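Putative hydrolase (Chloroflexus aurantiacus J-10-fl, PDB 3CMN) is of unproven function but is probably a zincin-like metallopeptidase, a largely helical hydrolase seen here with no metal bound. Local coordinates at residues A[142-146]-A[301-305]; A[90-94]-A[304-308]; A[187-192]-A[263-268]; A[201-205]-A[256-261]. All blocks are in the same frame, centred on the assembly; numbering follows the deposited sequence.

Interaction 1: residues A[142-146]-A[301-305]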
loop_
_atom_site.group_PDB
_atom_site.type_symbol
_atom_site.label_atom_id
_atom_site.label_comp_id
_atom_site.label_asym_id
_atom_site.label_seq_id
_atom_site.Cartn_x
_atom_site.Cartn_y
_atom_site.Cartn_z
ATOM N N TYR A 142 -2.214 -1.827 3.715
ATOM C CA TYR A 142 -1.249 -1.474 2.677
ATOM C C TYR A 142 -1.238 -0.041 2.171
ATOM O O TYR A 142 -1.054 0.196 0.984
ATOM C CB TYR A 142 -1.419 -2.438 1.494
ATOM C CG TYR A 142 -1.208 -3.892 1.888
ATOM C CD1 TYR A 142 -2.245 -4.651 2.436
ATOM C CD2 TYR A 142 0.056 -4.477 1.795
ATOM C CE1 TYR A 142 -2.023 -5.955 2.891
ATOM C CE2 TYR A 142 0.291 -5.772 2.242
ATOM C CZ TYR A 142 -0.745 -6.505 2.792
ATOM O OH TYR A 142 -0.479 -7.768 3.270
ATOM N N ASP A 143 -1.419 0.921 3.064
ATOM C CA ASP A 143 -1.425 2.314 2.638
ATOM C C ASP A 143 -0.019 2.858 2.517
ATOM O O ASP A 143 0.251 3.757 1.716
ATOM C CB ASP A 143 -2.226 3.166 3.621
ATOM C CG ASP A 143 -3.721 2.922 3.516
ATOM O OD1 ASP A 143 -4.471 3.592 4.244
ATOM O OD2 ASP A 143 -4.146 2.071 2.701
ATOM N N LEU A 144 0.879 2.293 3.313
ATOM C CA LEU A 144 2.267 2.719 3.319
ATOM C C LEU A 144 3.163 1.578 2.836
ATOM O O LEU A 144 3.324 0.569 3.511
ATOM C CB LEU A 144 2.647 3.154 4.732
ATOM C CG LEU A 144 1.679 4.167 5.365
ATOM C CD1 LEU A 144 2.098 4.441 6.797
ATOM C CD2 LEU A 144 1.664 5.459 4.548
ATOM N N SER A 145 3.734 1.748 1.650
ATOM C CA SER A 145 4.598 0.740 1.044
ATOM C C SER A 145 5.692 0.217 1.968
ATOM O O SER A 145 5.858 -0.997 2.105
ATOM C CB SER A 145 5.238 1.294 -0.231
ATOM O OG SER A 145 4.247 1.665 -1.168
ATOM N N LEU A 146 6.443 1.119 2.595
ATOM C CA LEU A 146 7.524 0.699 3.487
ATOM C C LEU A 146 7.053 -0.146 4.669
ATOM O O LEU A 146 7.841 -0.876 5.269
ATOM C CB LEU A 146 8.318 1.914 3.988
ATOM C CG LEU A 146 9.266 2.510 2.937
ATOM C CD1 LEU A 146 10.014 3.702 3.520
ATOM C CD2 LEU A 146 10.244 1.443 2.474
ATOM N N ASP A 301 2.723 8.314 1.062
ATOM C CA ASP A 301 3.525 7.104 0.911
ATOM C C ASP A 301 4.932 7.522 0.477
ATOM O O ASP A 301 5.936 6.957 0.899
ATOM C CB ASP A 301 2.900 6.170 -0.122
ATOM C CG ASP A 301 3.535 4.797 -0.123
ATOM O OD1 ASP A 301 4.079 4.378 0.927
ATOM O OD2 ASP A 301 3.478 4.125 -1.170
ATOM N N GLN A 302 4.988 8.536 -0.367
ATOM C CA GLN A 302 6.253 9.055 -0.840
ATOM C C GLN A 302 7.001 9.736 0.314
ATOM O O GLN A 302 8.215 9.552 0.485
ATOM C CB GLN A 302 5.988 10.058 -1.944
ATOM C CG GLN A 302 7.232 10.640 -2.529
ATOM C CD GLN A 302 6.907 11.627 -3.609
ATOM O OE1 GLN A 302 7.340 12.773 -3.561
ATOM N NE2 GLN A 302 6.127 11.194 -4.591
ATOM N N MET A 303 6.255 10.528 1.089
ATOM C CA MET A 303 6.776 11.244 2.251
ATOM C C MET A 303 7.520 10.284 3.172
ATOM O O MET A 303 8.596 10.612 3.680
ATOM C CB MET A 303 5.616 11.911 3.016
ATOM C CG MET A 303 5.981 12.677 4.310
ATOM S SD MET A 303 6.417 11.715 5.799
ATOM C CE MET A 303 4.824 11.157 6.353
ATOM N N VAL A 304 6.947 9.103 3.388
ATOM C CA VAL A 304 7.574 8.110 4.254
ATOM C C VAL A 304 8.908 7.628 3.676
ATOM O O VAL A 304 9.835 7.335 4.423
ATOM C CB VAL A 304 6.649 6.886 4.490
ATOM C CG1 VAL A 304 7.238 5.992 5.559
ATOM C CG2 VAL A 304 5.269 7.344 4.905
ATOM N N PHE A 305 9.007 7.536 2.352
ATOM C CA PHE A 305 10.263 7.109 1.736
ATOM C C PHE A 305 11.354 8.150 1.984
ATOM O O PHE A 305 12.449 7.819 2.435
ATOM C CB PHE A 305 10.107 6.893 0.222
ATOM C CG PHE A 305 9.484 5.569 -0.150
ATOM C CD1 PHE A 305 8.103 5.438 -0.272
ATOM C CD2 PHE A 305 10.283 4.447 -0.378
ATOM C CE1 PHE A 305 7.526 4.206 -0.615
ATOM C CE2 PHE A 305 9.715 3.216 -0.721
ATOM C CZ PHE A 305 8.337 3.098 -0.838
HETATM O O HOH W 1 6.150 3.844 2.410
#

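Interaction 2: residues A[90-94]-A[304-308]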
loop_
_atom_site.group_PDB
_atom_site.type_symbol
_atom_site.label_atom_id
_atom_site.label_comp_id
_atom_site.label_asym_id
_atom_site.label_seq_id
_atom_site.Cartn_x
_atom_site.Cartn_y
_atom_site.Cartn_z
ATOM N N PHE A 90 8.019 1.062 12.092
ATOM C CA PHE A 90 8.306 2.400 11.600
ATOM C C PHE A 90 9.732 2.808 11.977
ATOM O O PHE A 90 10.530 3.165 11.121
ATOM C CB PHE A 90 7.320 3.401 12.198
ATOM C CG PHE A 90 7.362 4.745 11.547
ATOM C CD1 PHE A 90 6.725 4.964 10.329
ATOM C CD2 PHE A 90 8.045 5.795 12.144
ATOM C CE1 PHE A 90 6.772 6.224 9.713
ATOM C CE2 PHE A 90 8.098 7.053 11.538
ATOM C CZ PHE A 90 7.461 7.268 10.323
ATOM N N SER A 91 10.047 2.769 13.267
ATOM C CA SER A 91 11.381 3.138 13.713
ATOM C C SER A 91 12.438 2.341 12.958
ATOM O O SER A 91 13.451 2.888 12.529
ATOM C CB SER A 91 11.527 2.904 15.212
ATOM O OG SER A 91 11.272 1.554 15.540
ATOM N N GLN A 92 12.191 1.050 12.776
ATOM C CA GLN A 92 13.138 0.191 12.069
ATOM C C GLN A 92 13.466 0.636 10.650
ATOM O O GLN A 92 14.499 0.259 10.095
ATOM C CB GLN A 92 12.648 -1.251 12.079
ATOM C CG GLN A 92 13.296 -2.022 13.201
ATOM C CD GLN A 92 12.504 -3.218 13.629
ATOM O OE1 GLN A 92 12.111 -4.046 12.809
ATOM N NE2 GLN A 92 12.266 -3.327 14.928
ATOM N N LEU A 93 12.589 1.438 10.064
ATOM C CA LEU A 93 12.838 1.958 8.730
ATOM C C LEU A 93 13.995 2.940 8.833
ATOM O O LEU A 93 14.557 3.355 7.830
ATOM C CB LEU A 93 11.609 2.693 8.192
ATOM C CG LEU A 93 10.316 1.897 8.017
ATOM C CD1 LEU A 93 9.232 2.839 7.515
ATOM C CD2 LEU A 93 10.533 0.751 7.026
ATOM N N PHE A 94 14.336 3.317 10.061
ATOM C CA PHE A 94 15.424 4.262 10.309
ATOM C C PHE A 94 16.729 3.597 10.748
ATOM O O PHE A 94 17.711 4.285 11.008
ATOM C CB PHE A 94 15.018 5.290 11.375
ATOM C CG PHE A 94 13.896 6.197 10.954
ATOM C CD1 PHE A 94 12.567 5.829 11.158
ATOM C CD2 PHE A 94 14.169 7.432 10.379
ATOM C CE1 PHE A 94 11.529 6.682 10.797
ATOM C CE2 PHE A 94 13.145 8.290 10.015
ATOM C CZ PHE A 94 11.820 7.915 10.226
ATOM N N VAL A 304 6.947 9.103 3.388
ATOM C CA VAL A 304 7.574 8.110 4.254
ATOM C C VAL A 304 8.908 7.628 3.676
ATOM O O VAL A 304 9.835 7.335 4.423
ATOM C CB VAL A 304 6.649 6.886 4.490
ATOM C CG1 VAL A 304 7.238 5.992 5.559
ATOM C CG2 VAL A 304 5.269 7.344 4.905
ATOM N N PHE A 305 9.007 7.536 2.352
ATOM C CA PHE A 305 10.263 7.109 1.736
ATOM C C PHE A 305 11.354 8.150 1.984
ATOM O O PHE A 305 12.449 7.819 2.435
ATOM C CB PHE A 305 10.107 6.893 0.222
ATOM C CG PHE A 305 9.484 5.569 -0.150
ATOM C CD1 PHE A 305 8.103 5.438 -0.272
ATOM C CD2 PHE A 305 10.283 4.447 -0.378
ATOM C CE1 PHE A 305 7.526 4.206 -0.615
ATOM C CE2 PHE A 305 9.715 3.216 -0.721
ATOM C CZ PHE A 305 8.337 3.098 -0.838
ATOM N N ARG A 306 11.044 9.409 1.693
ATOM C CA ARG A 306 11.996 10.506 1.859
ATOM C C ARG A 306 12.419 10.717 3.302
ATOM O O ARG A 306 13.560 11.075 3.576
ATOM C CB ARG A 306 11.390 11.791 1.331
ATOM C CG ARG A 306 11.006 11.721 -0.126
ATOM C CD ARG A 306 9.984 12.781 -0.399
ATOM N NE ARG A 306 9.652 12.897 -1.809
ATOM C CZ ARG A 306 10.522 13.226 -2.758
ATOM N NH1 ARG A 306 11.792 13.465 -2.458
ATOM N NH2 ARG A 306 10.113 13.354 -4.013
ATOM N N LEU A 307 11.481 10.513 4.221
ATOM C CA LEU A 307 11.740 10.656 5.644
ATOM C C LEU A 307 12.835 9.673 6.066
ATOM O O LEU A 307 13.759 10.026 6.806
ATOM C CB LEU A 307 10.453 10.372 6.418
ATOM C CG LEU A 307 10.493 10.445 7.946
ATOM C CD1 LEU A 307 10.946 11.832 8.399
ATOM C CD2 LEU A 307 9.116 10.118 8.492
ATOM N N THR A 308 12.729 8.441 5.576
ATOM C CA THR A 308 13.696 7.396 5.902
ATOM C C THR A 308 14.960 7.403 5.042
ATOM O O THR A 308 15.857 6.592 5.256
ATOM C CB THR A 308 13.052 5.998 5.814
ATOM O OG1 THR A 308 12.415 5.840 4.541
ATOM C CG2 THR A 308 12.030 5.823 6.913
#

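Interaction 3: residues A[187-192]-A[263-268]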
loop_
_atom_site.group_PDB
_atom_site.type_symbol
_atom_site.label_atom_id
_atom_site.label_comp_id
_atom_site.label_asym_id
_atom_site.label_seq_id
_atom_site.Cartn_x
_atom_site.Cartn_y
_atom_site.Cartn_z
ATOM N N THR A 187 -6.417 -7.214 -2.374
ATOM C CA THR A 187 -5.664 -7.174 -3.612
ATOM C C THR A 187 -4.183 -6.991 -3.300
ATOM O O THR A 187 -3.342 -7.767 -3.763
ATOM C CB THR A 187 -6.170 -6.051 -4.552
ATOM O OG1 THR A 187 -7.526 -6.323 -4.916
ATOM C CG2 THR A 187 -5.339 -6.005 -5.826
ATOM N N HIS A 188 -3.870 -5.993 -2.482
ATOM C CA HIS A 188 -2.485 -5.739 -2.122
ATOM C C HIS A 188 -1.835 -6.858 -1.317
ATOM O O HIS A 188 -0.621 -7.047 -1.378
ATOM C CB HIS A 188 -2.374 -4.405 -1.391
ATOM C CG HIS A 188 -2.641 -3.234 -2.278
ATOM N ND1 HIS A 188 -1.891 -2.078 -2.236
ATOM C CD2 HIS A 188 -3.533 -3.069 -3.282
ATOM C CE1 HIS A 188 -2.307 -1.254 -3.184
ATOM N NE2 HIS A 188 -3.302 -1.833 -3.832
ATOM N N ALA A 189 -2.639 -7.613 -0.580
ATOM C CA ALA A 189 -2.105 -8.720 0.198
ATOM C C ALA A 189 -1.609 -9.772 -0.788
ATOM O O ALA A 189 -0.564 -10.405 -0.584
ATOM C CB ALA A 189 -3.177 -9.298 1.088
ATOM N N PHE A 190 -2.378 -9.955 -1.857
ATOM C CA PHE A 190 -2.025 -10.902 -2.902
ATOM C C PHE A 190 -0.759 -10.419 -3.626
ATOM O O PHE A 190 0.195 -11.169 -3.786
ATOM C CB PHE A 190 -3.178 -11.038 -3.912
ATOM C CG PHE A 190 -4.158 -12.148 -3.591
ATOM C CD1 PHE A 190 -5.081 -12.012 -2.553
ATOM C CD2 PHE A 190 -4.140 -13.339 -4.319
ATOM C CE1 PHE A 190 -5.966 -13.041 -2.239
ATOM C CE2 PHE A 190 -5.029 -14.389 -4.014
ATOM C CZ PHE A 190 -5.942 -14.239 -2.972
ATOM N N GLU A 191 -0.759 -9.156 -4.050
ATOM C CA GLU A 191 0.370 -8.578 -4.766
ATOM C C GLU A 191 1.668 -8.659 -3.962
ATOM O O GLU A 191 2.744 -8.846 -4.530
ATOM C CB GLU A 191 0.089 -7.121 -5.129
ATOM C CG GLU A 191 -1.150 -6.913 -5.988
ATOM C CD GLU A 191 -1.376 -5.451 -6.325
ATOM O OE1 GLU A 191 -0.706 -4.933 -7.239
ATOM O OE2 GLU A 191 -2.218 -4.814 -5.659
ATOM N N PHE A 192 1.563 -8.530 -2.643
ATOM C CA PHE A 192 2.738 -8.592 -1.783
ATOM C C PHE A 192 3.090 -9.973 -1.273
ATOM O O PHE A 192 4.240 -10.209 -0.900
ATOM C CB PHE A 192 2.583 -7.670 -0.562
ATOM C CG PHE A 192 2.883 -6.225 -0.847
ATOM C CD1 PHE A 192 1.866 -5.343 -1.173
ATOM C CD2 PHE A 192 4.193 -5.757 -0.817
ATOM C CE1 PHE A 192 2.136 -4.019 -1.466
ATOM C CE2 PHE A 192 4.479 -4.422 -1.110
ATOM C CZ PHE A 192 3.444 -3.554 -1.437
ATOM N N LEU A 263 3.409 -0.338 -10.552
ATOM C CA LEU A 263 2.744 -1.543 -11.030
ATOM C C LEU A 263 1.812 -2.109 -9.952
ATOM O O LEU A 263 0.684 -2.527 -10.231
ATOM C CB LEU A 263 3.780 -2.603 -11.401
ATOM C CG LEU A 263 3.085 -3.890 -11.832
ATOM C CD1 LEU A 263 2.705 -3.760 -13.291
ATOM C CD2 LEU A 263 3.977 -5.079 -11.607
ATOM N N ILE A 264 2.308 -2.149 -8.722
ATOM C CA ILE A 264 1.513 -2.646 -7.617
ATOM C C ILE A 264 0.178 -1.877 -7.532
ATOM O O ILE A 264 -0.877 -2.497 -7.358
ATOM C CB ILE A 264 2.311 -2.539 -6.288
ATOM C CG1 ILE A 264 3.407 -3.618 -6.274
ATOM C CG2 ILE A 264 1.385 -2.679 -5.095
ATOM C CD1 ILE A 264 4.224 -3.674 -5.005
ATOM N N GLU A 265 0.223 -0.547 -7.675
ATOM C CA GLU A 265 -0.990 0.277 -7.618
ATOM C C GLU A 265 -1.852 0.099 -8.861
ATOM O O GLU A 265 -3.064 -0.103 -8.760
ATOM C CB GLU A 265 -0.647 1.764 -7.462
ATOM C CG GLU A 265 -0.040 2.127 -6.114
ATOM C CD GLU A 265 -0.938 1.744 -4.949
ATOM O OE1 GLU A 265 -2.089 2.234 -4.904
ATOM O OE2 GLU A 265 -0.492 0.954 -4.084
ATOM N N GLY A 266 -1.213 0.171 -10.024
ATOM C CA GLY A 266 -1.918 0.014 -11.283
ATOM C C GLY A 266 -2.533 -1.361 -11.458
ATOM O O GLY A 266 -3.678 -1.488 -11.894
ATOM N N TYR A 267 -1.787 -2.403 -11.119
ATOM C CA TYR A 267 -2.321 -3.747 -11.252
ATOM C C TYR A 267 -3.434 -3.920 -10.228
ATOM O O TYR A 267 -4.447 -4.567 -10.497
ATOM C CB TYR A 267 -1.241 -4.797 -11.000
ATOM C CG TYR A 267 -1.477 -6.058 -11.794
ATOM C CD1 TYR A 267 -0.806 -6.272 -12.998
ATOM C CD2 TYR A 267 -2.396 -7.019 -11.369
ATOM C CE1 TYR A 267 -1.033 -7.406 -13.762
ATOM C CE2 TYR A 267 -2.637 -8.166 -12.129
ATOM C CZ TYR A 267 -1.947 -8.354 -13.335
ATOM O OH TYR A 267 -2.157 -9.476 -14.124
ATOM N N GLY A 268 -3.231 -3.344 -9.046
ATOM C CA GLY A 268 -4.231 -3.440 -8.001
ATOM C C GLY A 268 -5.490 -2.692 -8.388
ATOM O O GLY A 268 -6.595 -3.147 -8.099
#

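Interaction 4: residues A[201-205]-A[256-261]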
loop_
_atom_site.group_PDB
_atom_site.type_symbol
_atom_site.label_atom_id
_atom_site.label_comp_id
_atom_site.label_asym_id
_atom_site.label_seq_id
_atom_site.Cartn_x
_atom_site.Cartn_y
_atom_site.Cartn_z
ATOM N N TYR A 201 12.622 -9.032 -3.291
ATOM C CA TYR A 201 13.079 -8.040 -4.251
ATOM C C TYR A 201 12.943 -6.627 -3.700
ATOM O O TYR A 201 13.779 -5.759 -3.980
ATOM C CB TYR A 201 12.277 -8.167 -5.544
ATOM C CG TYR A 201 12.595 -7.106 -6.572
ATOM C CD1 TYR A 201 13.887 -6.965 -7.090
ATOM C CD2 TYR A 201 11.603 -6.243 -7.035
ATOM C CE1 TYR A 201 14.179 -5.991 -8.043
ATOM C CE2 TYR A 201 11.884 -5.269 -7.985
ATOM C CZ TYR A 201 13.174 -5.145 -8.489
ATOM O OH TYR A 201 13.429 -4.176 -9.442
ATOM N N PHE A 202 11.898 -6.388 -2.916
ATOM C CA PHE A 202 11.699 -5.063 -2.341
ATOM C C PHE A 202 12.758 -4.853 -1.261
ATOM O O PHE A 202 13.346 -3.777 -1.150
ATOM C CB PHE A 202 10.279 -4.927 -1.762
ATOM C CG PHE A 202 9.928 -3.522 -1.331
ATOM C CD1 PHE A 202 10.396 -2.410 -2.044
ATOM C CD2 PHE A 202 9.124 -3.303 -0.218
ATOM C CE1 PHE A 202 10.066 -1.108 -1.649
ATOM C CE2 PHE A 202 8.783 -1.996 0.189
ATOM C CZ PHE A 202 9.256 -0.904 -0.528
ATOM N N ARG A 203 13.025 -5.887 -0.474
ATOM C CA ARG A 203 14.046 -5.752 0.553
ATOM C C ARG A 203 15.404 -5.573 -0.119
ATOM O O ARG A 203 16.258 -4.861 0.392
ATOM C CB ARG A 203 14.064 -6.964 1.487
ATOM C CG ARG A 203 13.208 -6.774 2.720
ATOM C CD ARG A 203 13.410 -7.897 3.738
ATOM N NE ARG A 203 12.642 -9.100 3.425
ATOM C CZ ARG A 203 11.322 -9.198 3.572
ATOM N NH1 ARG A 203 10.611 -8.167 4.036
ATOM N NH2 ARG A 203 10.698 -10.320 3.236
ATOM N N GLU A 204 15.594 -6.214 -1.272
ATOM C CA GLU A 204 16.849 -6.091 -2.010
ATOM C C GLU A 204 17.064 -4.637 -2.409
ATOM O O GLU A 204 18.124 -4.072 -2.160
ATOM C CB GLU A 204 16.832 -6.948 -3.282
ATOM C CG GLU A 204 16.900 -8.448 -3.057
ATOM C CD GLU A 204 16.693 -9.239 -4.344
ATOM O OE1 GLU A 204 17.478 -9.064 -5.299
ATOM O OE2 GLU A 204 15.738 -10.036 -4.406
ATOM N N LEU A 205 16.050 -4.044 -3.033
ATOM C CA LEU A 205 16.119 -2.657 -3.491
ATOM C C LEU A 205 16.441 -1.676 -2.377
ATOM O O LEU A 205 17.115 -0.673 -2.599
ATOM C CB LEU A 205 14.795 -2.233 -4.136
ATOM C CG LEU A 205 14.272 -3.011 -5.340
ATOM C CD1 LEU A 205 13.046 -2.306 -5.915
ATOM C CD2 LEU A 205 15.364 -3.100 -6.386
ATOM N N ARG A 256 13.605 1.684 -10.097
ATOM C CA ARG A 256 13.040 0.362 -9.840
ATOM C C ARG A 256 11.966 0.383 -8.747
ATOM O O ARG A 256 10.881 -0.167 -8.922
ATOM C CB ARG A 256 14.148 -0.621 -9.437
ATOM C CG ARG A 256 14.984 -1.149 -10.597
ATOM C CD ARG A 256 15.994 -2.170 -10.095
ATOM N NE ARG A 256 16.830 -2.732 -11.156
ATOM C CZ ARG A 256 16.538 -3.825 -11.857
ATOM N NH1 ARG A 256 15.416 -4.504 -11.625
ATOM N NH2 ARG A 256 17.379 -4.249 -12.791
ATOM N N ILE A 257 12.276 1.008 -7.617
ATOM C CA ILE A 257 11.332 1.102 -6.508
ATOM C C ILE A 257 10.080 1.811 -7.014
ATOM O O ILE A 257 8.952 1.392 -6.729
ATOM C CB ILE A 257 11.929 1.905 -5.326
ATOM C CG1 ILE A 257 13.107 1.136 -4.730
ATOM C CG2 ILE A 257 10.853 2.163 -4.259
ATOM C CD1 ILE A 257 13.916 1.923 -3.718
ATOM N N GLN A 258 10.293 2.878 -7.779
ATOM C CA GLN A 258 9.198 3.642 -8.341
ATOM C C GLN A 258 8.361 2.803 -9.301
ATOM O O GLN A 258 7.132 2.832 -9.232
ATOM C CB GLN A 258 9.740 4.880 -9.050
ATOM C CG GLN A 258 10.163 5.979 -8.092
ATOM C CD GLN A 258 10.909 7.104 -8.781
ATOM O OE1 GLN A 258 10.606 7.456 -9.923
ATOM N NE2 GLN A 258 11.880 7.689 -8.082
ATOM N N ALA A 259 9.011 2.050 -10.187
ATOM C CA ALA A 259 8.273 1.225 -11.135
ATOM C C ALA A 259 7.507 0.096 -10.434
ATOM O O ALA A 259 6.421 -0.267 -10.855
ATOM C CB ALA A 259 9.221 0.662 -12.196
ATOM N N LEU A 260 8.069 -0.457 -9.365
ATOM C CA LEU A 260 7.395 -1.526 -8.620
ATOM C C LEU A 260 6.149 -0.954 -7.928
ATOM O O LEU A 260 5.059 -1.497 -8.037
ATOM C CB LEU A 260 8.346 -2.131 -7.571
ATOM C CG LEU A 260 7.729 -3.069 -6.514
ATOM C CD1 LEU A 260 7.273 -4.387 -7.174
ATOM C CD2 LEU A 260 8.761 -3.366 -5.411
ATOM N N MET A 261 6.323 0.152 -7.217
ATOM C CA MET A 261 5.208 0.786 -6.527
ATOM C C MET A 261 4.093 1.128 -7.527
ATOM O O MET A 261 2.912 0.932 -7.251
ATOM C CB MET A 261 5.699 2.040 -5.781
ATOM C CG MET A 261 5.896 1.840 -4.271
ATOM S SD MET A 261 6.865 0.388 -3.761
ATOM C CE MET A 261 5.568 -0.778 -3.395
HETATM O O HOH W 2 11.177 -2.560 -10.078
#

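Interaction 1: residues A[142-146]-A[301-305]
Asp301 reaches out from helix 283-307 to grip Ser145 at the start of the short helix 145-148. Its CG lies anti to the backbone N (chi1 -169°), which swings the carboxylate off its own helix and across to the loop. CB passes 4.0 Å from Asp143 O. Beyond CG the two oxygens divide the work. OD1 accepts the backbone N-H of Ser145 at 2.7 Å, on the syn side but 34° out of the carboxylate plane, and also takes a proton from a water. That water in turn accepts from Leu146 N. OD2 turns its syn lone pair to the hydroxyl of Ser145, with OG at 2.6 Å, and has a long, weak ion pair with Arg297 besides.

Leu146 lies over one face of the Phe305 ring in a CH-pi contact, CG 3.9 Å from the centroid and offset toward the rim, while Ser145 CB meets the ring edge 3.6 Å from CZ. Val304 CG2 meets Leu144 CD2 at 4.1 Å, the two side chains crossing at about a right angle.

A buried aspartate suits this place because its two oxygens can satisfy a hydroxyl and one N-H directly, and a second N-H through water; the partial positive charge of these N-H groups, with Arg297 nearby, probably favours the ionised carboxylate.

Interaction 2: residues A[90-94]-A[304-308]
With chi1 at 53°, Thr308 sets its hydroxyl between the backbone N and the carbonyl carbon, and its methyl CG2 is thereby pointed at Leu93 and Phe94. Phe90 does otherwise: its CG is anti to the backbone N (chi1 -169°), and the ring swings toward Val304 and Leu307.

The Thr308 methyl is the most closely packed group. It sits 3.4 Å from Leu93 CB, tighter than an ordinary carbon-carbon contact, and on another side it stands over the centre of the Phe94 ring, 4.0 Å from the centroid and 12° from the normal, a CH-pi contact. The edge of the same ring is met by Leu307, whose CG lies 3.7 Å from Phe94 CZ.

Here two helix ends come together: helix 79-92 is running out where helix 283-307 closes, and Phe94 and Thr308 have the nearest CA atoms across the contact. Threonine suits such an end, since it offers a methyl to the neighbour while its OG1 stays with its own chain, 3.0 Å from Val304 O and 2.9 Å from Phe305 O.

Phe90 is crossed at about a right angle by Leu307, CZ to CD2 3.8 Å. One turn before Thr308, Val304 CG1 is 4.2 Å from Phe90 CE1 and also touches Leu93 CD1. Ile127 of helix 120-135 touches both phenylalanines, and Trp20 meets the Phe94 ring.

Interaction 3: residues A[187-192]-A[263-268]
Thr187 meets Gly268 and Glu191 meets Ile264 where segments 187-192 and 263-268 of helices 174-193 and 248-279 cross, their axes 10.1 Å apart at closest and their N-to-C directions 131° apart. Gly268 has no side chain, and its bare CA comes against the other helix: Thr187 CG2 rests on it at 3.5 Å, while Glu191 OE2 lies 3.4 Å away. Glycine suits this position because both groups come right up to its backbone.

Glu191 extends straight beyond CG and drives its carboxylate at the backbone of the opposite helix. OE1 is placed only 2.4 Å from Ile264 O, too short to be trusted in detail, so the nature of that meeting remains doubtful. Ile264 uses both branches: CG2 lies 3.7 Å from Glu191 OE1 and near the Phe192 ring, and CD1 reaches Phe192 CZ at 3.7 Å.

His188 belongs to an HExxH pattern with His184 and Glu185, consistent with the zinc-binding helix of zincins, though no metal is bound here. Glu265 starts out away from it, but a bend at chi2 (-57°) folds the chain back so that OE2 comes to the edge of the imidazole, 3.0 Å from CE1, with ring and carboxylate planes 65° apart. An acidic group thus stands beside the putative metal ligand.

Thr187 and Phe190 also touch Ile59 of helix 41-63. Tyr142, just before helix 145-148, covers His188 and Phe192, and Tyr267 leads off to Val324 of helix 319-331.

Interaction 4: residues A[201-205]-A[256-261]
Helices 197-210 and 248-279 form a roughly antiparallel pair, in which Tyr201, Phe202 and Leu205 meet Arg256, Ile257, Leu260 and Met261; the axes of segments 201-205 and 256-261 come within 10.7 Å, their directions 150° apart. At the outer end the contact is polar. Arg256, extended from CG to NE, brings NH1 to Tyr201 OH at 3.0 Å with an N-H...O angle of 162°, nearly in the guanidinium plane and at the edge of the tyrosine ring; the two flat groups stand 76° apart. A water joins the same pair of residues a second way, donating to Arg256 O at 2.7 Å and lying 2.8 Å from Tyr201 OH.

Further in, everything is hydrocarbon and sulfur. Leu205 and Ile257 run antiparallel alongside each other, Leu205 CD1 3.6 Å from Ile257 CG1, and Leu205 CD2 lies across the aliphatic part of Arg256. Phe202 is crossed by Leu260, whose CD2 is 3.9 Å from CD1 of the ring. Met261, bent at chi2 and chi3, sets SD 4.7 Å from the Phe202 centroid in an oblique Met-aromatic contact. Phe305 of helix 283-307 touches both Phe202 and Ile257.

Tyrosine suits its place as a flat apolar ring ending in a hydroxyl, and arginine as an aliphatic chain ending in a guanidinium. The phenol oxygen of buried Tyr201 is thus provided with two partners, while Arg256 stays at the exposed margin.

Overall arrangement
The four contacts nest along the chain: interaction 4 lies within the loop closed by interaction 3, which lies within that of interaction 1, while interactions 1 and 2 end on the same part of helix 283-307. Those two share Val304 and Phe305, with centres about 9 Å apart. Interactions 3 and 4 both use helix 248-279, about 13 Å apart between centres. Phe305 of helix 283-307 meets Phe202 of helix 197-210 and Ile257 and Met261 of helix 248-279, joining three helices. Interactions 2 and 3 are the most distant, about 21 Å between centres, and do not touch. Through Tyr142, interaction 1 also abuts the putative HExxH helix, so one continuous helical core links the contacts.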